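Local coordinates for DUF6836 domain-containing protein (PDB 4PW1), which is of unknown function but folds in a unique way, as a nine-stranded antiparallel beta sheet surrounded by alpha-helices, at residues Val54-Gly59 and Cys181-Asp186; Asn105-Phe110 and Asp195-Asn200; Asp171-Met176 and Glu243-Phe248. All coordinates share one frame; numbering follows the deposited sequence.

Contact 1: Val54-Gly59 and Cys181-Asp186; sequences VRILGG and CQMLSD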
ATOM      1  N   VAL B  54       2.589   0.211 -25.219  1.00 18.68           N
ATOM      2  CA  VAL B  54       3.706  -0.698 -25.002  1.00 19.92           C
ATOM      3  C   VAL B  54       4.938  -0.224 -25.775  1.00 23.32           C
ATOM      4  O   VAL B  54       6.032  -0.077 -25.187  1.00 21.42           O
ATOM      5  CB  VAL B  54       3.356  -2.151 -25.381  1.00 21.51           C
ATOM      6  CG1 VAL B  54       4.594  -3.054 -25.364  1.00 24.65           C
ATOM      7  CG2 VAL B  54       2.255  -2.706 -24.467  1.00 23.22           C
ATOM      8  N   ARG B  55       4.789   0.062 -27.072  1.00 20.67           N
ATOM      9  CA  ARG B  55       5.942   0.505 -27.865  1.00 22.31           C
ATOM     10  C   ARG B  55       6.509   1.876 -27.466  1.00 21.39           C
ATOM     11  O   ARG B  55       7.726   2.065 -27.428  1.00 23.12           O
ATOM     12  CB  ARG B  55       5.611   0.512 -29.370  1.00 24.82           C
ATOM     13  CG  ARG B  55       5.449  -0.872 -29.995  1.00 25.38           C
ATOM     14  CD  ARG B  55       5.342  -0.740 -31.515  1.00 28.22           C
ATOM     15  NE  ARG B  55       4.034  -0.202 -31.869  1.00 27.98           N
ATOM     16  CZ  ARG B  55       2.956  -0.943 -32.103  1.00 27.01           C
ATOM     17  NH1 ARG B  55       2.966  -2.265 -31.986  1.00 28.70           N
ATOM     18  NH2 ARG B  55       1.818  -0.356 -32.385  1.00 27.29           N
ATOM     19  N   ILE B  56       5.641   2.835 -27.199  1.00 22.69           N
ATOM     20  CA  ILE B  56       6.077   4.225 -27.010  1.00 23.52           C
ATOM     21  C   ILE B  56       6.394   4.537 -25.539  1.00 25.69           C
ATOM     22  O   ILE B  56       7.400   5.181 -25.245  1.00 23.66           O
ATOM     23  CB  ILE B  56       5.022   5.175 -27.573  1.00 24.88           C
ATOM     24  CG1 ILE B  56       4.958   5.021 -29.100  1.00 25.22           C
ATOM     25  CG2 ILE B  56       5.323   6.592 -27.175  1.00 25.70           C
ATOM     26  CD1 ILE B  56       3.758   5.690 -29.737  1.00 28.30           C
ATOM     27  N   LEU B  57       5.555   4.094 -24.613  1.00 23.62           N
ATOM     28  CA  LEU B  57       5.863   4.300 -23.177  1.00 23.47           C
ATOM     29  C   LEU B  57       6.873   3.278 -22.693  1.00 23.54           C
ATOM     30  O   LEU B  57       7.793   3.613 -21.940  1.00 24.63           O
ATOM     31  CB  LEU B  57       4.609   4.239 -22.285  1.00 22.45           C
ATOM     32  CG  LEU B  57       3.476   5.197 -22.652  1.00 25.30           C
ATOM     33  CD1 LEU B  57       2.328   5.115 -21.668  1.00 21.50           C
ATOM     34  CD2 LEU B  57       3.982   6.629 -22.729  1.00 26.23           C
ATOM     35  N   GLY B  58       6.724   2.031 -23.123  1.00 22.57           N
ATOM     36  CA  GLY B  58       7.599   0.950 -22.644  1.00 21.33           C
ATOM     37  C   GLY B  58       8.900   0.918 -23.426  1.00 26.58           C
ATOM     38  O   GLY B  58       9.979   0.989 -22.885  1.00 27.58           O
ATOM     39  N   GLY B  59       8.778   0.822 -24.729  1.00 33.45           N
ATOM     40  CA  GLY B  59       9.914   0.918 -25.602  1.00 31.63           C
ATOM     41  C   GLY B  59      10.179  -0.348 -26.380  1.00 31.48           C
ATOM     42  O   GLY B  59      11.160  -0.386 -27.099  1.00 36.53           O
ATOM     43  N   CYS B 181       4.927  10.359 -23.394  1.00 20.53           N
ATOM     44  CA  CYS B 181       3.469  10.565 -23.256  1.00 20.54           C
ATOM     45  C   CYS B 181       2.863  11.390 -24.407  1.00 21.88           C
ATOM     46  O   CYS B 181       1.835  11.009 -24.985  1.00 23.69           O
ATOM     47  CB  CYS B 181       3.124  11.203 -21.905  1.00 21.36           C
ATOM     48  SG  CYS B 181       3.391  10.102 -20.463  1.00 23.01           S
ATOM     49  N   GLN B 182       3.520  12.499 -24.725  1.00 24.47           N
ATOM     50  CA  GLN B 182       3.134  13.377 -25.834  1.00 25.85           C
ATOM     51  C   GLN B 182       3.192  12.630 -27.175  1.00 26.75           C
ATOM     52  O   GLN B 182       2.297  12.768 -28.015  1.00 26.50           O
ATOM     53  CB  GLN B 182       4.080  14.595 -25.862  1.00 26.67           C
ATOM     54  CG  GLN B 182       3.735  15.639 -26.944  1.00 31.70           C
ATOM     55  CD  GLN B 182       2.387  16.255 -26.677  1.00 36.62           C
ATOM     56  OE1 GLN B 182       2.178  16.839 -25.609  1.00 37.54           O
ATOM     57  NE2 GLN B 182       1.424  16.005 -27.565  1.00 36.59           N
HETATM   58  N   MSE B 183       4.247  11.838 -27.390  1.00 28.64           N
HETATM   59  CA  MSE B 183       4.366  11.078 -28.640  1.00 27.25           C
HETATM   60  C   MSE B 183       3.227  10.102 -28.751  1.00 26.83           C
HETATM   61  O   MSE B 183       2.699   9.895 -29.830  1.00 26.10           O
HETATM   62  CB  MSE B 183       5.648  10.249 -28.778  1.00 27.84           C
HETATM   63  CG  MSE B 183       6.839  11.121 -29.088  1.00 38.81           C
HETATM   64 SE   MSE B 183       8.501  10.059 -29.001  0.75 52.42          SE
HETATM   65  CE  MSE B 183       7.772   8.492 -29.984  1.00 32.93           C
ATOM     66  N   LEU B 184       2.863   9.436 -27.653  1.00 24.76           N
ATOM     67  CA  LEU B 184       1.727   8.500 -27.709  1.00 24.64           C
ATOM     68  C   LEU B 184       0.432   9.189 -28.125  1.00 25.68           C
ATOM     69  O   LEU B 184      -0.310   8.686 -28.995  1.00 23.83           O
ATOM     70  CB  LEU B 184       1.546   7.797 -26.371  1.00 24.64           C
ATOM     71  CG  LEU B 184       0.334   6.873 -26.245  1.00 24.30           C
ATOM     72  CD1 LEU B 184       0.361   5.768 -27.287  1.00 27.74           C
ATOM     73  CD2 LEU B 184       0.278   6.302 -24.858  1.00 22.66           C
ATOM     74  N   SER B 185       0.140  10.323 -27.495  1.00 25.81           N
ATOM     75  CA  SER B 185      -1.039  11.088 -27.842  1.00 24.94           C
ATOM     76  C   SER B 185      -1.009  11.493 -29.334  1.00 27.75           C
ATOM     77  O   SER B 185      -2.004  11.317 -30.054  1.00 27.53           O
ATOM     78  CB  SER B 185      -1.125  12.342 -26.958  1.00 25.49           C
ATOM     79  OG  SER B 185      -2.203  13.174 -27.361  1.00 25.65           O
ATOM     80  N   ASP B 186       0.121  12.020 -29.791  1.00 27.31           N
ATOM     81  CA  ASP B 186       0.247  12.437 -31.205  1.00 31.72           C
ATOM     82  C   ASP B 186       0.056  11.251 -32.138  1.00 36.41           C
ATOM     83  O   ASP B 186      -0.678  11.328 -33.108  1.00 34.95           O
ATOM     84  CB  ASP B 186       1.617  13.037 -31.490  1.00 34.27           C
ATOM     85  CG  ASP B 186       1.852  14.299 -30.751  1.00 35.00           C
ATOM     86  OD1 ASP B 186       0.877  14.883 -30.279  1.00 38.43           O
ATOM     87  OD2 ASP B 186       3.009  14.728 -30.636  1.00 39.80           O
TER
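Ile56 and Leu57 rest against Cys181, Met183 and Leu184 where two helices of the layer around the antiparallel sheet, 44-58 and 173-190, pack almost antiparallel. Their short segments here run at 160° to each other, with axes 9.0 Å apart at closest approach. No hydrogen bond links the segments, and the contact is a plain example of helix packing by apolar side chains.

Methyl groups of Ile56 and Leu57 do most of the touching. The CG2 branch of Ile56 points between two neighbours on the opposing helix: it lies 4.0 Å from Met183 CB and 3.8 Å from the backbone N of Leu184, while its CD1 reaches on toward the CA of Leu184. Met183, modelled as selenomethionine, bends at its third side-chain torsion and brings CE back over the same Ile56 methyl. Leu184 holds its CG anti to the backbone N (chi1 175°), and its CD2 meets Leu57 CD1 at 4.0 Å, the two side chains crossing at about a right angle. The other Leu57 methyl, CD2, packs on the Cys181 backbone, 3.9 Å from Cys181 N, with Cys181 SG at 4.2 Å. On the sheet side, Leu57 also touches Leu107 and Phe110 of strand 106-114, linking the helix layer to the sheet.

The polar interactions lie outside the apolar contact itself. Ile56 O accepts a hydrogen bond from Arg180 NH1 on the partner helix. On the side turned from the interface, Gln182 NE2 donates to Asp186 OD1 (3.0 Å, 145°), meeting the carboxylate from above its plane, while the acceptor lies in the amide plane of Gln182. Helix 44-58 finishes in a wider pi-type turn, in which Gly59 N donates to Val54 O at 2.9 Å.

Contact 2: Asn105-Phe110 and Asp195-Asn200; sequences NGLCYF and DYIGDN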
ATOM      1  N   ASN B 105     -11.698   8.676 -17.298  1.00 26.04           N
ATOM      2  CA  ASN B 105     -10.836   9.760 -17.742  1.00 27.41           C
ATOM      3  C   ASN B 105      -9.712   9.317 -18.670  1.00 28.38           C
ATOM      4  O   ASN B 105      -8.939  10.149 -19.117  1.00 26.45           O
ATOM      5  CB  ASN B 105     -10.246  10.503 -16.561  1.00 29.03           C
ATOM      6  CG  ASN B 105     -11.267  11.382 -15.882  1.00 33.99           C
ATOM      7  OD1 ASN B 105     -11.853  12.254 -16.505  1.00 49.02           O
ATOM      8  ND2 ASN B 105     -11.504  11.137 -14.614  1.00 36.22           N
ATOM      9  N   GLY B 106      -9.644   8.034 -18.991  1.00 22.70           N
ATOM     10  CA  GLY B 106      -8.611   7.538 -19.923  1.00 23.31           C
ATOM     11  C   GLY B 106      -7.588   6.654 -19.238  1.00 20.94           C
ATOM     12  O   GLY B 106      -7.927   5.870 -18.338  1.00 18.93           O
ATOM     13  N   LEU B 107      -6.342   6.731 -19.710  1.00 19.18           N
ATOM     14  CA  LEU B 107      -5.277   5.880 -19.210  1.00 21.06           C
ATOM     15  C   LEU B 107      -4.870   6.378 -17.845  1.00 20.03           C
ATOM     16  O   LEU B 107      -4.367   7.476 -17.718  1.00 21.19           O
ATOM     17  CB  LEU B 107      -4.056   5.888 -20.143  1.00 20.85           C
ATOM     18  CG  LEU B 107      -2.883   5.002 -19.723  1.00 19.11           C
ATOM     19  CD1 LEU B 107      -3.285   3.512 -19.795  1.00 18.94           C
ATOM     20  CD2 LEU B 107      -1.675   5.228 -20.613  1.00 18.36           C
ATOM     21  N   CYS B 108      -5.096   5.563 -16.828  1.00 20.48           N
ATOM     22  CA  CYS B 108      -4.795   5.956 -15.439  1.00 18.41           C
ATOM     23  C   CYS B 108      -3.696   5.116 -14.809  1.00 18.23           C
ATOM     24  O   CYS B 108      -3.265   5.391 -13.703  1.00 20.41           O
ATOM     25  CB  CYS B 108      -6.076   5.886 -14.598  1.00 19.71           C
ATOM     26  SG  CYS B 108      -6.897   4.280 -14.523  1.00 20.35           S
ATOM     27  N   TYR B 109      -3.268   4.060 -15.501  1.00 17.63           N
ATOM     28  CA  TYR B 109      -2.210   3.216 -15.030  1.00 15.62           C
ATOM     29  C   TYR B 109      -1.495   2.538 -16.190  1.00 16.24           C
ATOM     30  O   TYR B 109      -2.127   2.015 -17.077  1.00 17.46           O
ATOM     31  CB  TYR B 109      -2.712   2.190 -13.999  1.00 19.70           C
ATOM     32  CG  TYR B 109      -1.584   1.385 -13.388  1.00 16.47           C
ATOM     33  CD1 TYR B 109      -0.925   0.396 -14.137  1.00 16.37           C
ATOM     34  CD2 TYR B 109      -1.122   1.657 -12.123  1.00 17.62           C
ATOM     35  CE1 TYR B 109       0.136  -0.296 -13.603  1.00 19.48           C
ATOM     36  CE2 TYR B 109      -0.044   0.972 -11.574  1.00 17.74           C
ATOM     37  CZ  TYR B 109       0.557   0.004 -12.307  1.00 18.47           C
ATOM     38  OH  TYR B 109       1.608  -0.652 -11.792  1.00 22.18           O
ATOM     39  N   PHE B 110      -0.161   2.614 -16.178  1.00 16.76           N
ATOM     40  CA  PHE B 110       0.706   1.890 -17.097  1.00 17.19           C
ATOM     41  C   PHE B 110       1.982   1.470 -16.371  1.00 14.92           C
ATOM     42  O   PHE B 110       2.568   2.270 -15.685  1.00 15.82           O
ATOM     43  CB  PHE B 110       1.103   2.792 -18.267  1.00 16.84           C
ATOM     44  CG  PHE B 110       2.058   2.135 -19.225  1.00 18.24           C
ATOM     45  CD1 PHE B 110       3.422   2.207 -19.039  1.00 20.13           C
ATOM     46  CD2 PHE B 110       1.583   1.421 -20.305  1.00 17.20           C
ATOM     47  CE1 PHE B 110       4.295   1.588 -19.925  1.00 19.20           C
ATOM     48  CE2 PHE B 110       2.440   0.771 -21.158  1.00 19.06           C
ATOM     49  CZ  PHE B 110       3.802   0.851 -20.973  1.00 18.33           C
ATOM     50  N   ASP B 195      -7.605   8.611 -28.452  1.00 32.22           N
ATOM     51  CA  ASP B 195      -6.427   9.043 -27.744  1.00 30.10           C
ATOM     52  C   ASP B 195      -6.790   9.036 -26.260  1.00 26.80           C
ATOM     53  O   ASP B 195      -7.399   9.974 -25.756  1.00 24.25           O
ATOM     54  CB  ASP B 195      -5.972  10.432 -28.170  1.00 26.68           C
ATOM     55  CG  ASP B 195      -4.883  10.990 -27.267  1.00 25.55           C
ATOM     56  OD1 ASP B 195      -4.344  10.208 -26.417  1.00 24.91           O
ATOM     57  OD2 ASP B 195      -4.557  12.201 -27.379  1.00 25.68           O
ATOM     58  N   TYR B 196      -6.438   7.967 -25.566  1.00 22.97           N
ATOM     59  CA  TYR B 196      -6.794   7.862 -24.132  1.00 21.77           C
ATOM     60  C   TYR B 196      -5.771   8.486 -23.186  1.00 23.10           C
ATOM     61  O   TYR B 196      -5.948   8.398 -21.960  1.00 24.09           O
ATOM     62  CB  TYR B 196      -6.973   6.386 -23.732  1.00 23.80           C
ATOM     63  CG  TYR B 196      -8.168   5.773 -24.404  1.00 24.02           C
ATOM     64  CD1 TYR B 196      -9.475   6.170 -24.080  1.00 27.38           C
ATOM     65  CD2 TYR B 196      -8.003   4.859 -25.416  1.00 25.25           C
ATOM     66  CE1 TYR B 196     -10.576   5.619 -24.742  1.00 25.84           C
ATOM     67  CE2 TYR B 196      -9.077   4.304 -26.075  1.00 27.85           C
ATOM     68  CZ  TYR B 196     -10.355   4.695 -25.751  1.00 26.07           C
ATOM     69  OH  TYR B 196     -11.368   4.111 -26.443  1.00 31.44           O
ATOM     70  N   ILE B 197      -4.723   9.134 -23.696  1.00 21.22           N
ATOM     71  CA  ILE B 197      -3.768   9.825 -22.819  1.00 21.26           C
ATOM     72  C   ILE B 197      -3.769  11.373 -22.919  1.00 23.43           C
ATOM     73  O   ILE B 197      -3.419  12.066 -21.957  1.00 23.50           O
ATOM     74  CB  ILE B 197      -2.323   9.267 -22.978  1.00 23.19           C
ATOM     75  CG1 ILE B 197      -1.510   9.714 -21.745  1.00 26.51           C
ATOM     76  CG2 ILE B 197      -1.660   9.688 -24.307  1.00 23.73           C
ATOM     77  CD1 ILE B 197      -0.231   8.954 -21.505  1.00 27.50           C
ATOM     78  N   GLY B 198      -4.170  11.910 -24.074  1.00 23.89           N
ATOM     79  CA  GLY B 198      -4.058  13.382 -24.364  1.00 24.29           C
ATOM     80  C   GLY B 198      -4.746  14.268 -23.367  1.00 22.98           C
ATOM     81  O   GLY B 198      -4.191  15.293 -22.925  1.00 23.46           O
ATOM     82  N   ASP B 199      -5.920  13.828 -22.929  1.00 24.65           N
ATOM     83  CA  ASP B 199      -6.681  14.576 -21.925  1.00 26.03           C
ATOM     84  C   ASP B 199      -6.011  14.606 -20.564  1.00 24.00           C
ATOM     85  O   ASP B 199      -6.361  15.467 -19.730  1.00 23.16           O
ATOM     86  CB  ASP B 199      -8.114  14.024 -21.772  1.00 29.44           C
ATOM     87  CG  ASP B 199      -9.012  14.349 -22.955  1.00 35.81           C
ATOM     88  OD1 ASP B 199      -8.575  15.056 -23.835  1.00 32.09           O
ATOM     89  OD2 ASP B 199     -10.164  13.875 -23.010  1.00 48.70           O
ATOM     90  N   ASN B 200      -5.084  13.667 -20.301  1.00 22.47           N
ATOM     91  CA  ASN B 200      -4.387  13.604 -19.011  1.00 21.19           C
ATOM     92  C   ASN B 200      -3.013  14.292 -18.942  1.00 23.14           C
ATOM     93  O   ASN B 200      -2.431  14.426 -17.847  1.00 21.23           O
ATOM     94  CB  ASN B 200      -4.274  12.128 -18.574  1.00 23.11           C
ATOM     95  CG  ASN B 200      -5.603  11.546 -18.159  1.00 26.37           C
ATOM     96  OD1 ASN B 200      -6.552  12.289 -17.849  1.00 27.00           O
ATOM     97  ND2 ASN B 200      -5.685  10.198 -18.147  1.00 29.77           N
TER
HETATM   98  O   HOH W   1      -6.949  10.838 -21.046  1.00 49.59           O
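Leu107 and Tyr196 meet through their backbones, where the start of strand 106-114 lies beside the turn that leads into helix 198-210. Leu107 N donates an almost straight bond to Tyr196 O (2.8 Å, 169°). The same carbonyl also accepts from a water at 2.8 Å, and that water gives its other bond to Asn105 O at 2.9 Å, bridging the two segments. Gly106 CA adds a C-H...O contact to Tyr196 O at 3.5 Å.

Asn200 supplies the second direct tie: its ND2 donates weakly to Leu107 O (3.1 Å, 128°), and its OD1 is satisfied by the hydroxyl of Tyr252. Inside the turn, Asp195 OD1 accepts from Ile197 N and Gly198 N, each 2.9 Å away and both approaching from one face of the carboxylate, a capping interaction that satisfies two amides of the turn leading into the helix. The apolar part is one pair: Leu107 and Ile197 lie side by side, with Leu107 CD2 4.1 Å from Ile197 CD1.

The chemistry implies an inner strand, already paired with its sheet neighbours, whose start is also tied to 195-200: strongly at Leu107 N, weakly at Leu107 O, and through water at Asn105 O.

Contact 3: Asp171-Met176 and Glu243-Phe248; sequences DNAFYM and ERFVGF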
ATOM      1  N   ASP B 171      18.980  12.942 -20.764  1.00 41.01           N
ATOM      2  CA  ASP B 171      18.751  11.827 -19.861  1.00 45.55           C
ATOM      3  C   ASP B 171      17.933  12.254 -18.629  1.00 39.81           C
ATOM      4  O   ASP B 171      17.885  11.520 -17.624  1.00 36.61           O
ATOM      5  CB  ASP B 171      20.062  11.133 -19.474  1.00 55.78           C
ATOM      6  CG  ASP B 171      20.955  12.003 -18.659  1.00 58.54           C
ATOM      7  OD1 ASP B 171      20.442  12.845 -17.895  1.00 81.85           O
ATOM      8  OD2 ASP B 171      22.180  11.845 -18.776  1.00 83.27           O
ATOM      9  N   ASN B 172      17.271  13.411 -18.721  1.00 30.75           N
ATOM     10  CA  ASN B 172      16.332  13.848 -17.663  1.00 30.79           C
ATOM     11  C   ASN B 172      15.087  12.942 -17.639  1.00 27.31           C
ATOM     12  O   ASN B 172      14.349  12.847 -18.622  1.00 23.76           O
ATOM     13  CB  ASN B 172      15.950  15.319 -17.883  1.00 28.01           C
ATOM     14  CG  ASN B 172      15.063  15.877 -16.786  1.00 26.70           C
ATOM     15  OD1 ASN B 172      13.930  15.431 -16.606  1.00 27.32           O
ATOM     16  ND2 ASN B 172      15.576  16.846 -16.037  1.00 25.60           N
ATOM     17  N   ALA B 173      14.849  12.240 -16.525  1.00 25.90           N
ATOM     18  CA  ALA B 173      13.770  11.255 -16.495  1.00 23.10           C
ATOM     19  C   ALA B 173      12.382  11.888 -16.758  1.00 22.73           C
ATOM     20  O   ALA B 173      11.483  11.242 -17.357  1.00 21.35           O
ATOM     21  CB  ALA B 173      13.766  10.505 -15.159  1.00 26.30           C
ATOM     22  N   PHE B 174      12.196  13.129 -16.307  1.00 21.24           N
ATOM     23  CA  PHE B 174      10.907  13.806 -16.430  1.00 20.48           C
ATOM     24  C   PHE B 174      10.708  14.185 -17.879  1.00 21.54           C
ATOM     25  O   PHE B 174       9.685  13.852 -18.437  1.00 20.49           O
ATOM     26  CB  PHE B 174      10.787  15.005 -15.473  1.00 20.77           C
ATOM     27  CG  PHE B 174      10.781  14.607 -14.030  1.00 22.51           C
ATOM     28  CD1 PHE B 174       9.614  14.194 -13.425  1.00 20.81           C
ATOM     29  CD2 PHE B 174      11.963  14.568 -13.296  1.00 23.37           C
ATOM     30  CE1 PHE B 174       9.594  13.795 -12.113  1.00 22.99           C
ATOM     31  CE2 PHE B 174      11.954  14.150 -11.975  1.00 25.31           C
ATOM     32  CZ  PHE B 174      10.763  13.748 -11.375  1.00 23.65           C
ATOM     33  N   TYR B 175      11.717  14.813 -18.492  1.00 23.18           N
ATOM     34  CA  TYR B 175      11.633  15.162 -19.908  1.00 25.76           C
ATOM     35  C   TYR B 175      11.363  13.934 -20.778  1.00 26.96           C
ATOM     36  O   TYR B 175      10.541  13.993 -21.700  1.00 23.12           O
ATOM     37  CB  TYR B 175      12.897  15.864 -20.399  1.00 24.81           C
ATOM     38  CG  TYR B 175      13.181  17.220 -19.816  1.00 27.02           C
ATOM     39  CD1 TYR B 175      12.158  18.026 -19.281  1.00 29.80           C
ATOM     40  CD2 TYR B 175      14.468  17.750 -19.860  1.00 28.61           C
ATOM     41  CE1 TYR B 175      12.433  19.299 -18.786  1.00 32.05           C
ATOM     42  CE2 TYR B 175      14.759  19.023 -19.370  1.00 33.70           C
ATOM     43  CZ  TYR B 175      13.741  19.803 -18.835  1.00 34.47           C
ATOM     44  OH  TYR B 175      14.025  21.058 -18.318  1.00 29.49           O
HETATM   45  N   MSE B 176      12.046  12.819 -20.497  1.00 23.11           N
HETATM   46  CA  MSE B 176      11.906  11.636 -21.331  1.00 22.46           C
HETATM   47  C   MSE B 176      10.517  11.071 -21.207  1.00 25.75           C
HETATM   48  O   MSE B 176       9.884  10.663 -22.219  1.00 23.86           O
HETATM   49  CB  MSE B 176      12.872  10.520 -20.954  1.00 23.97           C
HETATM   50  CG  MSE B 176      14.290  10.926 -21.315  1.00 36.52           C
HETATM   51 SE   MSE B 176      15.530   9.424 -20.916  0.75 43.94          SE
HETATM   52  CE  MSE B 176      15.224   8.868 -19.020  1.00 40.28           C
ATOM     53  N   GLU B 243      17.262   3.807 -14.925  1.00 22.48           N
ATOM     54  CA  GLU B 243      17.316   5.261 -14.791  1.00 23.99           C
ATOM     55  C   GLU B 243      16.231   5.967 -15.624  1.00 23.59           C
ATOM     56  O   GLU B 243      16.477   6.962 -16.296  1.00 23.89           O
ATOM     57  CB  GLU B 243      18.709   5.775 -15.122  1.00 28.30           C
ATOM     58  CG  GLU B 243      19.766   5.176 -14.192  1.00 34.56           C
ATOM     59  CD  GLU B 243      21.050   5.993 -14.196  1.00 42.63           C
ATOM     60  OE1 GLU B 243      21.816   5.868 -15.160  1.00 48.28           O
ATOM     61  OE2 GLU B 243      21.244   6.807 -13.270  1.00 54.56           O
ATOM     62  N   ARG B 244      15.014   5.458 -15.530  1.00 19.60           N
ATOM     63  CA  ARG B 244      13.898   6.116 -16.157  1.00 21.06           C
ATOM     64  C   ARG B 244      12.593   5.690 -15.518  1.00 17.98           C
ATOM     65  O   ARG B 244      12.542   4.703 -14.759  1.00 18.23           O
ATOM     66  CB  ARG B 244      13.861   5.782 -17.644  1.00 24.78           C
ATOM     67  CG  ARG B 244      13.725   4.315 -17.942  1.00 24.60           C
ATOM     68  CD  ARG B 244      12.923   4.176 -19.219  1.00 28.99           C
ATOM     69  NE  ARG B 244      12.707   2.798 -19.552  1.00 32.02           N
ATOM     70  CZ  ARG B 244      11.731   2.346 -20.347  1.00 38.99           C
ATOM     71  NH1 ARG B 244      10.868   3.180 -20.925  1.00 38.82           N
ATOM     72  NH2 ARG B 244      11.614   1.031 -20.546  1.00 36.35           N
ATOM     73  N   PHE B 245      11.551   6.448 -15.810  1.00 17.16           N
ATOM     74  CA  PHE B 245      10.216   6.081 -15.416  1.00 17.96           C
ATOM     75  C   PHE B 245       9.680   4.931 -16.262  1.00 20.37           C
ATOM     76  O   PHE B 245       9.748   4.957 -17.495  1.00 19.28           O
ATOM     77  CB  PHE B 245       9.310   7.298 -15.445  1.00 20.04           C
ATOM     78  CG  PHE B 245       9.643   8.322 -14.397  1.00 20.57           C
ATOM     79  CD1 PHE B 245       9.549   8.004 -13.043  1.00 19.11           C
ATOM     80  CD2 PHE B 245      10.002   9.611 -14.747  1.00 20.73           C
ATOM     81  CE1 PHE B 245       9.837   8.962 -12.079  1.00 19.83           C
ATOM     82  CE2 PHE B 245      10.297  10.557 -13.797  1.00 22.12           C
ATOM     83  CZ  PHE B 245      10.238  10.242 -12.449  1.00 18.36           C
ATOM     84  N   VAL B 246       9.231   3.862 -15.598  1.00 17.26           N
ATOM     85  CA  VAL B 246       8.704   2.707 -16.301  1.00 15.69           C
ATOM     86  C   VAL B 246       7.197   2.571 -16.158  1.00 15.47           C
ATOM     87  O   VAL B 246       6.610   1.617 -16.627  1.00 17.44           O
ATOM     88  CB  VAL B 246       9.417   1.403 -15.891  1.00 15.97           C
ATOM     89  CG1 VAL B 246      10.891   1.483 -16.262  1.00 18.62           C
ATOM     90  CG2 VAL B 246       9.253   1.156 -14.402  1.00 15.56           C
ATOM     91  N   GLY B 247       6.574   3.524 -15.500  1.00 17.69           N
ATOM     92  CA  GLY B 247       5.142   3.515 -15.320  1.00 18.56           C
ATOM     93  C   GLY B 247       4.613   4.683 -14.549  1.00 16.30           C
ATOM     94  O   GLY B 247       5.377   5.513 -14.060  1.00 19.57           O
ATOM     95  N   PHE B 248       3.291   4.741 -14.428  1.00 15.64           N
ATOM     96  CA  PHE B 248       2.625   5.724 -13.645  1.00 16.05           C
ATOM     97  C   PHE B 248       1.232   5.277 -13.262  1.00 15.50           C
ATOM     98  O   PHE B 248       0.685   4.363 -13.847  1.00 15.36           O
ATOM     99  CB  PHE B 248       2.506   7.079 -14.375  1.00 17.70           C
ATOM    100  CG  PHE B 248       1.456   7.090 -15.456  1.00 20.50           C
ATOM    101  CD1 PHE B 248       1.738   6.610 -16.721  1.00 18.87           C
ATOM    102  CD2 PHE B 248       0.175   7.581 -15.207  1.00 22.04           C
ATOM    103  CE1 PHE B 248       0.757   6.605 -17.715  1.00 20.27           C
ATOM    104  CE2 PHE B 248      -0.812   7.555 -16.194  1.00 19.45           C
ATOM    105  CZ  PHE B 248      -0.509   7.059 -17.453  1.00 19.69           C
TER
HETATM  106  O   HOH W   2      17.954   8.942 -17.086  1.00 37.34           O
HETATM  107  O   HOH W   3      11.857   8.518 -17.690  1.00 17.85           O
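Phe245 sets the edge of its ring against one face of Phe174, a T-shaped stack that joins the start of helix 173-190 to strand 244-251 of the antiparallel sheet. The ring centroids are 5.0 Å apart and the planes stand at 65°. Phe245 CZ comes to 3.6 Å from Phe174 CE1, and CE2 sits over the same face toward the ring's rim.

Another part of the Phe245 edge faces the helix backbone: Ala173 O lies near the ring plane, 3.4 Å from Phe245 CD2, while the Ala173 methyl packs on CE2. That carbonyl also takes a bond from a water at 2.8 Å, which in turn accepts from Phe245 N at 2.8 Å. A second water joins Asp171 O to Glu243 O. No direct hydrogen bond crosses, so water supplies the polar links. Trp136 and Tyr238 extend the aromatic cluster beyond the pair.

Asn172 is the N-cap of the helix, its OD1 accepting from Tyr175 N (3.0 Å, 168°) and weakly from Phe174 N. On the strand side, Glu243 and Arg244 form a G1 beta bulge, and Arg244 NE makes a salt bridge with Glu242 OE1. The chain of Met176, modelled as selenomethionine, folds at chi3 (-53°) to reach this bulge, and its CE ends 3.6 Å from Arg244 CB.

How the contacts relate
Helix 173-190 serves contacts 1 and 3, whose centres are about 12 Å apart. Arg244 of contact 3 ties them: its NH2 is 2.9 Å from Gly58 O, a probable hydrogen bond at the end of helix 44-58, the other helix of contact 1. Contacts 1 and 2, about 11 Å between centres, meet where Ser185 OG lies 2.5 Å from Asp195 OD2, again probably bonded. Contacts 2 and 3 are about 17 Å apart, centre to centre, but use neighbouring strands, paired by Phe248 N and Phe110 O at 2.9 Å. No active site is known; a glycerol, probably from crystallisation, lies about 3 Å (nearest atoms) from Gly106 in contact 2.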